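PDB 2HJP: phosphonopyruvate hydrolase from Variovorax sp., which hydrolyses the carbon-phosphorus bond of phosphonopyruvate, giving pyruvate and phosphate with the help of a divalent metal ion such as magnesium, manganese or cobalt. Local coordinates for residues M20-P25 / G37-S42. Numbering follows the deposited sequence.
Sequences MAAHNP and GGIWGS. With NA (sodium ion), chain D; PPR (phosphonopyruvate), chain G.
Ala21 and Trp40 pair side by side on neighbouring parallel strands and send their side chains to the same face of the sheet. The Ala21 methyl CB lies at the edge of the indole, near its plane, 3.9 Å from Trp40 CD1. Trp40 CG is anti to the backbone N (chi1 165°), which carries the ring beyond Ala21 to the substrate. There NE1 donates to O1 of phosphonopyruvate at 2.9 Å, and substrate C2 sits in the plane of the ring at its edge. Ser42 gives O1 a second donor: its OG lies 2.7 Å from that oxygen. Ser42 CA lies over one indole face, 3.8 Å above the plane and offset toward the rim. Ser42 OG also caps the following helix by accepting from Glu45 N. On the other face of the sheet, Ile39 CG2 meets the methyl CB of Ala22 at 3.7 Å, and both residues pack against helix 25-34. Three backbone bonds hold the strands together: Met20 N to Gly38 O, Trp40 N to Met20 O at 2.8 Å, and Ala22 N to Trp40 O. Beyond the last strand pair, one water donates to both Ala22 O and Ser42 O. His23 O binds a sodium ion together with Ser49. These are the first two strands of the TIM barrel, joined by helix 25-34 in a beta-alpha-beta unit. Replacing Trp40 by a leucine would probably leave substrate O1 without one of its two donors here and open a gap beside Ala21 and Ser42. Two donors converging on O1, from the C-terminal end of strand 38-41 and the residue after it, are consistent with a site made to grip the substrate carboxylate. Phe44 N, Arg155, His186 and Arg188 give the substrate further hydrogen bonds.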
loop_
_atom_site.group_PDB
_atom_site.type_symbol
_atom_site.label_atom_id
_atom_site.label_comp_id
_atom_site.label_asym_id
_atom_site.label_seq_id
_atom_site.Cartn_x
_atom_site.Cartn_y
_atom_site.Cartn_z
ATOM N N MET A 20 16.783 19.701 1.607
ATOM C CA MET A 20 17.050 19.102 0.260
ATOM C C MET A 20 16.006 18.052 -0.141
ATOM O O MET A 20 15.569 17.167 0.661
ATOM C CB MET A 20 18.436 18.422 0.275
ATOM C CG MET A 20 18.781 17.596 -1.005
ATOM S SD MET A 20 18.658 18.606 -2.497
ATOM C CE MET A 20 20.182 19.627 -2.348
ATOM N N ALA A 21 15.625 18.142 -1.402
ATOM C CA ALA A 21 14.691 17.192 -1.956
ATOM C C ALA A 21 15.213 15.738 -1.854
ATOM O O ALA A 21 16.428 15.476 -1.943
ATOM C CB ALA A 21 14.481 17.525 -3.453
ATOM N N ALA A 22 14.286 14.793 -1.710
ATOM C CA ALA A 22 14.625 13.395 -1.711
ATOM C C ALA A 22 13.449 12.636 -2.306
ATOM O O ALA A 22 12.302 12.944 -1.978
ATOM C CB ALA A 22 14.921 12.851 -0.292
ATOM N N HIS A 23 13.728 11.666 -3.186
ATOM C CA HIS A 23 12.641 10.846 -3.787
ATOM C C HIS A 23 12.596 9.423 -3.149
ATOM O O HIS A 23 11.748 8.573 -3.507
ATOM C CB HIS A 23 12.773 10.786 -5.332
ATOM C CG HIS A 23 14.160 10.502 -5.827
ATOM N ND1 HIS A 23 15.128 11.491 -5.973
ATOM C CD2 HIS A 23 14.728 9.356 -6.263
ATOM C CE1 HIS A 23 16.227 10.950 -6.479
ATOM N NE2 HIS A 23 16.010 9.656 -6.655
ATOM N N ASN A 24 13.538 9.123 -2.250
ATOM C CA ASN A 24 13.516 7.851 -1.514
ATOM C C ASN A 24 14.330 8.000 -0.234
ATOM O O ASN A 24 14.963 9.020 -0.072
ATOM C CB ASN A 24 14.003 6.653 -2.348
ATOM C CG ASN A 24 15.356 6.832 -2.867
ATOM O OD1 ASN A 24 16.220 7.197 -2.153
ATOM N ND2 ASN A 24 15.556 6.526 -4.148
ATOM N N PRO A 25 14.250 7.027 0.710
ATOM C CA PRO A 25 15.001 7.108 1.989
ATOM C C PRO A 25 16.543 7.136 1.812
ATOM O O PRO A 25 17.250 7.766 2.598
ATOM C CB PRO A 25 14.556 5.858 2.737
ATOM C CG PRO A 25 13.091 5.700 2.284
ATOM C CD PRO A 25 13.246 5.950 0.778
ATOM N N GLY A 37 19.923 20.696 6.713
ATOM C CA GLY A 37 19.122 20.832 7.915
ATOM C C GLY A 37 17.907 19.918 7.932
ATOM O O GLY A 37 17.546 19.378 8.977
ATOM N N GLY A 38 17.261 19.760 6.787
ATOM C CA GLY A 38 16.099 18.896 6.761
ATOM C C GLY A 38 15.896 18.303 5.352
ATOM O O GLY A 38 16.652 18.641 4.403
ATOM N N ILE A 39 14.922 17.415 5.235
ATOM C CA ILE A 39 14.568 16.774 3.988
ATOM C C ILE A 39 13.281 17.414 3.422
ATOM O O ILE A 39 12.368 17.745 4.192
ATOM C CB ILE A 39 14.309 15.235 4.219
ATOM C CG1 ILE A 39 15.549 14.580 4.866
ATOM C CG2 ILE A 39 13.896 14.550 2.887
ATOM C CD1 ILE A 39 16.854 14.598 4.040
ATOM N N TRP A 40 13.233 17.618 2.099
ATOM C CA TRP A 40 12.049 18.159 1.428
ATOM C C TRP A 40 11.408 16.937 0.722
ATOM O O TRP A 40 11.994 16.365 -0.235
ATOM C CB TRP A 40 12.481 19.242 0.414
ATOM C CG TRP A 40 11.471 19.658 -0.605
ATOM C CD1 TRP A 40 11.668 19.754 -1.952
ATOM C CD2 TRP A 40 10.122 20.114 -0.374
ATOM N NE1 TRP A 40 10.534 20.238 -2.578
ATOM C CE2 TRP A 40 9.574 20.459 -1.636
ATOM C CE3 TRP A 40 9.330 20.264 0.778
ATOM C CZ2 TRP A 40 8.265 20.952 -1.781
ATOM C CZ3 TRP A 40 8.034 20.751 0.653
ATOM C CH2 TRP A 40 7.503 21.090 -0.625
ATOM N N GLY A 41 10.224 16.542 1.194
ATOM C CA GLY A 41 9.525 15.388 0.620
ATOM C C GLY A 41 8.719 15.849 -0.576
ATOM O O GLY A 41 7.515 15.851 -0.608
ATOM N N SER A 42 9.465 16.246 -1.579
ATOM C CA SER A 42 9.007 16.783 -2.840
ATOM C C SER A 42 7.975 15.961 -3.656
ATOM O O SER A 42 8.237 14.826 -3.979
ATOM C CB SER A 42 10.257 16.975 -3.734
ATOM O OG SER A 42 9.829 17.431 -5.017
HETATM NA NA NA D . 10.912 7.028 -5.575
HETATM C C1 PPR G . 8.023 20.202 -5.336
HETATM O O1 PPR G . 9.301 20.024 -5.183
HETATM O "O2'" PPR G . 7.225 19.323 -5.519
HETATM C C2 PPR G . 7.589 21.635 -5.247
HETATM C C3 PPR G . 8.275 22.752 -5.627
HETATM O O2 PPR G . 6.364 21.773 -4.738
HETATM P P PPR G . 7.989 23.014 -7.444
HETATM O O1P PPR G . 6.462 23.281 -7.549
HETATM O O2P PPR G . 8.453 21.710 -8.147
HETATM O O3P PPR G . 8.745 24.216 -7.767
HETATM O O HOH W 1 9.340 12.928 -2.102
#